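Side-chain contacts in SVP1-like protein 2 (Kluyveromyces lactis, PDB 4V16), which belongs to the PROPPIN family of beta-propellers, binds phosphoinositides and through them probably associates with membranes: residues W81-V84 with K85-D88; Y147-E150 with F151-G154; F218-L222 with D223-I227. All coordinates share one frame; numbering follows the deposited sequence.

Contact 1 of 3, residues W81-V84 with K85-D88; sequences WDDV and KKQD
Trp81 lays its indole over the peptide that joins Lys86 to Gln87, and this is the close-packed side of the hairpin end. The six-membered ring does the covering: Trp81 CZ2 is 3.3 Å from Lys86 C, and Trp81 CE3 is 3.5 Å from Gln87 C. Asp88 comes in differently, its OD1 reaching the ring edge 3.2 Å from Trp81 CE3, with the carboxylate turned 75° against the indole. With Trp81 cut back to an alanine, the Lys86-Gln87 peptide would probably lose its aromatic cover and a gap would open beside Gln51 and Phe70, which the indole also touches.

The turn itself is pinned by Asp82. Its OD1 takes Val84 N (3.1 Å) on the anti side, an Asx turn, while Lys85 N comes to it from above the carboxylate plane on a nearly straight bond; Asn66 ND2 is a further donor. Asp82 N bonds to Gln87 O (2.8 Å), and Lys86 and Gln87 both face Asp82 in a G1 bulge.

The lysine side is looser. Lys85 crosses the Asp82 carboxylate, and the salt bridge of Lys85 NZ with Asp82 OD2 is long, 3.9 Å, whereas Lys86 folds beside Asp83, NZ donating to the backbone Asp83 O (3.0 Å) and forming a salt bridge with OD1. Several N-H groups meeting one carboxylate oxygen probably set the turn's shape, with the two lysines, on the exposed side, likely adding a weaker electrostatic pull.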
loop_
_atom_site.group_PDB
_atom_site.type_symbol
_atom_site.label_atom_id
_atom_site.label_comp_id
_atom_site.label_asym_id
_atom_site.label_seq_id
_atom_site.Cartn_x
_atom_site.Cartn_y
_atom_site.Cartn_z
ATOM N N TRP A 81 -6.641 -14.551 12.067
ATOM C CA TRP A 81 -7.546 -15.611 11.639
ATOM C C TRP A 81 -6.813 -16.689 10.841
ATOM O O TRP A 81 -6.020 -16.385 9.949
ATOM C CB TRP A 81 -8.680 -15.000 10.808
ATOM C CG TRP A 81 -9.705 -15.967 10.287
ATOM C CD1 TRP A 81 -9.755 -16.516 9.037
ATOM C CD2 TRP A 81 -10.843 -16.474 10.993
ATOM N NE1 TRP A 81 -10.849 -17.341 8.925
ATOM C CE2 TRP A 81 -11.533 -17.333 10.112
ATOM C CE3 TRP A 81 -11.342 -16.291 12.285
ATOM C CZ2 TRP A 81 -12.695 -18.006 10.484
ATOM C CZ3 TRP A 81 -12.497 -16.961 12.653
ATOM C CH2 TRP A 81 -13.160 -17.807 11.755
ATOM N N ASP A 82 -7.072 -17.948 11.183
ATOM C CA ASP A 82 -6.524 -19.078 10.443
ATOM C C ASP A 82 -7.534 -19.505 9.384
ATOM O O ASP A 82 -8.672 -19.854 9.699
ATOM C CB ASP A 82 -6.197 -20.235 11.389
ATOM C CG ASP A 82 -5.359 -21.317 10.726
ATOM O OD1 ASP A 82 -5.595 -21.617 9.539
ATOM O OD2 ASP A 82 -4.459 -21.865 11.396
ATOM N N ASP A 83 -7.104 -19.484 8.128
ATOM C CA ASP A 83 -8.010 -19.648 6.997
ATOM C C ASP A 83 -8.421 -21.103 6.757
ATOM O O ASP A 83 -9.437 -21.362 6.110
ATOM C CB ASP A 83 -7.358 -19.076 5.733
ATOM C CG ASP A 83 -8.332 -18.934 4.584
ATOM O OD1 ASP A 83 -9.554 -18.870 4.839
ATOM O OD2 ASP A 83 -7.873 -18.876 3.422
ATOM N N VAL A 84 -7.635 -22.049 7.269
ATOM C CA VAL A 84 -7.944 -23.467 7.091
ATOM C C VAL A 84 -8.608 -24.024 8.349
ATOM O O VAL A 84 -9.555 -24.808 8.260
ATOM C CB VAL A 84 -6.676 -24.296 6.741
ATOM C CG1 VAL A 84 -5.581 -24.120 7.776
ATOM C CG2 VAL A 84 -7.027 -25.765 6.576
ATOM N N LYS A 85 -8.114 -23.618 9.515
ATOM C CA LYS A 85 -8.742 -23.987 10.779
ATOM C C LYS A 85 -10.082 -23.273 10.936
ATOM O O LYS A 85 -10.961 -23.738 11.663
ATOM C CB LYS A 85 -7.840 -23.644 11.965
ATOM C CG LYS A 85 -6.693 -24.609 12.222
ATOM C CD LYS A 85 -6.029 -24.286 13.560
ATOM C CE LYS A 85 -5.001 -25.328 13.964
ATOM N NZ LYS A 85 -3.742 -25.227 13.176
ATOM N N LYS A 86 -10.225 -22.140 10.251
ATOM C CA LYS A 86 -11.454 -21.358 10.293
ATOM C C LYS A 86 -11.731 -20.866 11.723
ATOM O O LYS A 86 -12.864 -20.903 12.205
ATOM C CB LYS A 86 -12.620 -22.194 9.743
ATOM C CG LYS A 86 -13.260 -21.632 8.486
ATOM C CD LYS A 86 -12.320 -21.727 7.299
ATOM C CE LYS A 86 -13.056 -21.482 5.990
ATOM N NZ LYS A 86 -12.133 -21.261 4.843
ATOM N N GLN A 87 -10.683 -20.392 12.393
ATOM C CA GLN A 87 -10.810 -19.875 13.753
ATOM C C GLN A 87 -9.713 -18.864 14.081
ATOM O O GLN A 87 -8.746 -18.714 13.333
ATOM C CB GLN A 87 -10.767 -21.020 14.767
ATOM C CG GLN A 87 -9.394 -21.651 14.937
ATOM C CD GLN A 87 -9.387 -22.738 15.988
ATOM O OE1 GLN A 87 -10.432 -23.117 16.516
ATOM N NE2 GLN A 87 -8.200 -23.246 16.305
ATOM N N ASP A 88 -9.866 -18.181 15.212
ATOM C CA ASP A 88 -8.866 -17.227 15.673
ATOM C C ASP A 88 -7.629 -17.953 16.186
ATOM O O ASP A 88 -7.731 -19.017 16.795
ATOM C CB ASP A 88 -9.432 -16.333 16.781
ATOM C CG ASP A 88 -10.570 -15.449 16.303
ATOM O OD1 ASP A 88 -10.555 -15.035 15.124
ATOM O OD2 ASP A 88 -11.478 -15.160 17.113
#

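Contact 2 of 3, residues Y147-E150 with F151-G154; sequences YSNE and FNLG
Asn149 holds CG anti to its own N (chi1 -179°), which carries its amide forward over the following turn, where OD1 meets the backbone of Phe151 and Asn152. Glu150 instead keeps CG between the backbone N and the carbonyl carbon (chi1 64°), and this brings its chain alongside the Phe151 ring.

Two N-H groups grip the single oxygen of Asn149. Asn152 N lies 2.7 Å from Asn149 OD1 on an almost straight bond, tilted a little from the carbonyl plane. Phe151 N, at 2.9 Å from Asn149 OD1, sits further above that plane. On the other end of the amide, ND2 is bonded to His157 NE2, so both ends of the amide have partners, which is consistent with this orientation of the group.

The second pair is a stack. Glu150 CG makes a CH-pi contact over one face of the Phe151 ring, 3.9 Å from the centroid and toward the rim, while Glu150 CD continues to 3.4 Å from Phe151 CE2. The two side chains run the same way, with carboxylate and ring planes only 18° apart. This pair stands toward the surface; Glu150 also touches Lys133. Further along the turn, Leu153 CD2 comes 3.5 Å from Asn149 O, and the leucine side chain also rests on Pro181.

An asparagine oxygen accepting from the N-H two residues on is an Asx turn, here extended to the third residue. It shapes the loop joining strands 144-148 and 155-160, neighbouring antiparallel strands in a four-stranded propeller blade.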
loop_
_atom_site.group_PDB
_atom_site.type_symbol
_atom_site.label_atom_id
_atom_site.label_comp_id
_atom_site.label_asym_id
_atom_site.label_seq_id
_atom_site.Cartn_x
_atom_site.Cartn_y
_atom_site.Cartn_z
ATOM N N TYR A 147 8.655 5.636 8.662
ATOM C CA TYR A 147 7.619 6.469 9.258
ATOM C C TYR A 147 8.080 7.920 9.320
ATOM O O TYR A 147 9.279 8.202 9.299
ATOM C CB TYR A 147 7.253 5.961 10.660
ATOM C CG TYR A 147 8.380 6.035 11.671
ATOM C CD1 TYR A 147 9.270 4.981 11.828
ATOM C CD2 TYR A 147 8.547 7.155 12.476
ATOM C CE1 TYR A 147 10.300 5.042 12.753
ATOM C CE2 TYR A 147 9.573 7.226 13.403
ATOM C CZ TYR A 147 10.445 6.167 13.538
ATOM O OH TYR A 147 11.466 6.234 14.458
ATOM N N SER A 148 7.120 8.838 9.384
ATOM C CA SER A 148 7.420 10.263 9.453
ATOM C C SER A 148 7.619 10.708 10.900
ATOM O O SER A 148 6.945 10.218 11.807
ATOM C CB SER A 148 6.299 11.077 8.798
ATOM O OG SER A 148 5.037 10.768 9.367
ATOM N N ASN A 149 8.555 11.630 11.110
ATOM C CA ASN A 149 8.802 12.191 12.434
ATOM C C ASN A 149 7.542 12.864 12.970
ATOM O O ASN A 149 6.775 13.444 12.204
ATOM C CB ASN A 149 9.959 13.187 12.378
ATOM C CG ASN A 149 10.280 13.783 13.729
ATOM O OD1 ASN A 149 9.686 14.781 14.138
ATOM N ND2 ASN A 149 11.227 13.174 14.433
ATOM N N GLU A 150 7.328 12.789 14.282
ATOM C CA GLU A 150 6.053 13.214 14.857
ATOM C C GLU A 150 5.880 14.734 14.882
ATOM O O GLU A 150 4.757 15.224 15.027
ATOM C CB GLU A 150 5.888 12.652 16.273
ATOM C CG GLU A 150 6.899 13.161 17.287
ATOM C CD GLU A 150 6.476 12.895 18.726
ATOM O OE1 GLU A 150 5.259 12.937 19.015
ATOM O OE2 GLU A 150 7.366 12.654 19.572
ATOM N N PHE A 151 6.979 15.472 14.737
ATOM C CA PHE A 151 6.925 16.934 14.733
ATOM C C PHE A 151 7.487 17.512 13.434
ATOM O O PHE A 151 6.986 18.517 12.928
ATOM C CB PHE A 151 7.679 17.498 15.941
ATOM C CG PHE A 151 7.041 17.159 17.261
ATOM C CD1 PHE A 151 5.728 17.522 17.524
ATOM C CD2 PHE A 151 7.752 16.485 18.238
ATOM C CE1 PHE A 151 5.138 17.209 18.734
ATOM C CE2 PHE A 151 7.167 16.171 19.450
ATOM C CZ PHE A 151 5.858 16.535 19.698
ATOM N N ASN A 152 8.523 16.872 12.899
ATOM C CA ASN A 152 9.089 17.267 11.614
ATOM C C ASN A 152 8.475 16.434 10.493
ATOM O O ASN A 152 9.090 15.493 9.989
ATOM C CB ASN A 152 10.610 17.117 11.633
ATOM C CG ASN A 152 11.248 17.819 12.819
ATOM O OD1 ASN A 152 12.097 17.253 13.508
ATOM N ND2 ASN A 152 10.830 19.057 13.070
ATOM N N LEU A 153 7.257 16.797 10.106
ATOM C CA LEU A 153 6.447 15.985 9.202
ATOM C C LEU A 153 7.073 15.800 7.822
ATOM O O LEU A 153 6.683 14.901 7.077
ATOM C CB LEU A 153 5.062 16.611 9.047
ATOM C CG LEU A 153 4.281 16.873 10.338
ATOM C CD1 LEU A 153 2.906 17.419 9.992
ATOM C CD2 LEU A 153 4.164 15.619 11.192
ATOM N N GLY A 154 8.033 16.650 7.480
ATOM C CA GLY A 154 8.728 16.535 6.212
ATOM C C GLY A 154 9.806 15.468 6.249
ATOM O O GLY A 154 10.287 15.028 5.204
#

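Contact 3 of 3, residues F218-L222 with D223-I227; sequences FRRGL and DRTSI
Arg220 and Asp223 clasp the loop that leaves strand 214-219, and the approach to them begins two residues earlier. Phe218 is buried in the propeller, its ring meeting that of Phe251. Arg219 follows, with its side chain touching Thr202 and Trp268 and one face of its guanidinium lying over the carbonyl oxygen of Gly221.

Arg220 then makes the contact. Its chain bends at chi2 and chi3, bringing the guanidinium round to the Asp223 carboxylate. Arg220 NH2 donates to Asp223 OD1 at 2.9 Å in a salt bridge, the two flat groups within 10° of coplanar. Thr225 takes one face of the same guanidinium: Thr225 OG1 stands 3.2 Å from Arg220 CZ, and Thr225 CG2 is 3.7 Å from Arg220 NH2. Arg220 NE is bonded to Gly201 O, so the group is held from more than one direction.

Phe218 to Gly221 spell the FRRG signature of the PROPPINs, in which the two arginines serve phosphoinositide binding in relatives; the same role is probable here, in a loop between two propeller blades.

Gly221 is nearly fully extended. Leu222, exposed, leads its side chain away from the turn and hands the chain to Asp223. There the second carboxylate oxygen, OD2, forms a salt bridge with Lys245 NZ, leaving the aspartate between two basic partners.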
loop_
_atom_site.group_PDB
_atom_site.type_symbol
_atom_site.label_atom_id
_atom_site.label_comp_id
_atom_site.label_asym_id
_atom_site.label_seq_id
_atom_site.Cartn_x
_atom_site.Cartn_y
_atom_site.Cartn_z
ATOM N N PHE A 218 11.140 13.200 -9.531
ATOM C CA PHE A 218 10.197 13.284 -10.639
ATOM C C PHE A 218 9.272 14.488 -10.498
ATOM O O PHE A 218 9.099 15.028 -9.405
ATOM C CB PHE A 218 9.369 12.004 -10.726
ATOM C CG PHE A 218 10.189 10.766 -10.941
ATOM C CD1 PHE A 218 10.837 10.551 -12.147
ATOM C CD2 PHE A 218 10.303 9.813 -9.943
ATOM C CE1 PHE A 218 11.591 9.413 -12.349
ATOM C CE2 PHE A 218 11.054 8.672 -10.141
ATOM C CZ PHE A 218 11.698 8.471 -11.346
ATOM N N ARG A 219 8.682 14.899 -11.615
ATOM C CA ARG A 219 7.726 15.998 -11.631
ATOM C C ARG A 219 6.397 15.509 -12.202
ATOM O O ARG A 219 6.285 15.241 -13.398
ATOM C CB ARG A 219 8.275 17.170 -12.447
ATOM C CG ARG A 219 7.451 18.438 -12.344
ATOM C CD ARG A 219 8.338 19.674 -12.351
ATOM N NE ARG A 219 7.558 20.904 -12.252
ATOM C CZ ARG A 219 6.970 21.333 -11.138
ATOM N NH1 ARG A 219 7.059 20.630 -10.016
ATOM N NH2 ARG A 219 6.283 22.467 -11.147
ATOM N N ARG A 220 5.395 15.380 -11.337
ATOM C CA ARG A 220 4.092 14.869 -11.752
ATOM C C ARG A 220 3.360 15.877 -12.630
ATOM O O ARG A 220 2.752 15.509 -13.630
ATOM C CB ARG A 220 3.236 14.523 -10.533
ATOM C CG ARG A 220 1.868 13.929 -10.879
ATOM C CD ARG A 220 0.798 14.367 -9.896
ATOM N NE ARG A 220 0.677 15.823 -9.814
ATOM C CZ ARG A 220 -0.022 16.573 -10.661
ATOM N NH1 ARG A 220 -0.671 16.018 -11.676
ATOM N NH2 ARG A 220 -0.067 17.887 -10.494
ATOM N N GLY A 221 3.412 17.145 -12.241
ATOM C CA GLY A 221 2.727 18.195 -12.971
ATOM C C GLY A 221 3.007 19.549 -12.356
ATOM O O GLY A 221 3.691 19.640 -11.337
ATOM N N LEU A 222 2.480 20.603 -12.969
ATOM C CA LEU A 222 2.712 21.956 -12.479
ATOM C C LEU A 222 1.764 22.295 -11.337
ATOM O O LEU A 222 2.171 22.882 -10.334
ATOM C CB LEU A 222 2.551 22.970 -13.612
ATOM C CG LEU A 222 3.563 22.877 -14.755
ATOM C CD1 LEU A 222 3.227 23.902 -15.820
ATOM C CD2 LEU A 222 4.985 23.079 -14.254
ATOM N N ASP A 223 0.498 21.919 -11.493
ATOM C CA ASP A 223 -0.518 22.238 -10.497
ATOM C C ASP A 223 -0.478 21.241 -9.344
ATOM O O ASP A 223 0.002 20.117 -9.495
ATOM C CB ASP A 223 -1.914 22.270 -11.132
ATOM C CG ASP A 223 -2.167 21.098 -12.067
ATOM O OD1 ASP A 223 -1.606 20.005 -11.838
ATOM O OD2 ASP A 223 -2.932 21.277 -13.039
ATOM N N ARG A 224 -0.983 21.665 -8.192
ATOM C CA ARG A 224 -0.958 20.841 -6.991
ATOM C C ARG A 224 -2.147 19.888 -6.940
ATOM O O ARG A 224 -3.278 20.262 -7.252
ATOM C CB ARG A 224 -0.939 21.726 -5.746
ATOM C CG ARG A 224 0.369 22.472 -5.552
ATOM C CD ARG A 224 0.286 23.462 -4.403
ATOM N NE ARG A 224 -0.699 24.508 -4.656
ATOM C CZ ARG A 224 -0.916 25.546 -3.854
ATOM N NH1 ARG A 224 -0.215 25.686 -2.735
ATOM N NH2 ARG A 224 -1.837 26.446 -4.170
ATOM N N THR A 225 -1.868 18.651 -6.541
ATOM C CA THR A 225 -2.881 17.612 -6.430
ATOM C C THR A 225 -2.575 16.719 -5.238
ATOM O O THR A 225 -1.429 16.631 -4.800
ATOM C CB THR A 225 -2.946 16.737 -7.697
ATOM O OG1 THR A 225 -1.646 16.200 -7.975
ATOM C CG2 THR A 225 -3.430 17.542 -8.895
ATOM N N SER A 226 -3.601 16.059 -4.713
ATOM C CA SER A 226 -3.397 15.032 -3.703
ATOM C C SER A 226 -3.187 13.694 -4.401
ATOM O O SER A 226 -3.936 13.332 -5.309
ATOM C CB SER A 226 -4.584 14.961 -2.739
ATOM O OG SER A 226 -5.784 14.656 -3.426
ATOM N N ILE A 227 -2.157 12.970 -3.978
ATOM C CA ILE A 227 -1.802 11.698 -4.597
ATOM C C ILE A 227 -2.527 10.542 -3.914
ATOM O O ILE A 227 -2.429 10.361 -2.701
ATOM C CB ILE A 227 -0.281 11.484 -4.551
ATOM C CG1 ILE A 227 0.396 12.468 -5.509
ATOM C CG2 ILE A 227 0.088 10.055 -4.930
ATOM C CD1 ILE A 227 1.868 12.667 -5.246
#

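Following the chain from the N terminus, the three contacts come in series, none nested in or crossing another. Contact 1 closes the hairpin end between strands 77-82 and 87-93, the last two strands of one blade. Contact 2 shapes a loop within a later blade, between strands 144-148 and 155-160. Contact 3 lies between blades rather than within one, bridging strand 214-219 to strand 227-232 of the next sheet. The centres of contacts 2 and 3 are about 21 Å apart, while contact 1 lies across the centre of the chain from contact 3, with centres about 44 Å apart. They thus mark separate places round one seven-bladed ring.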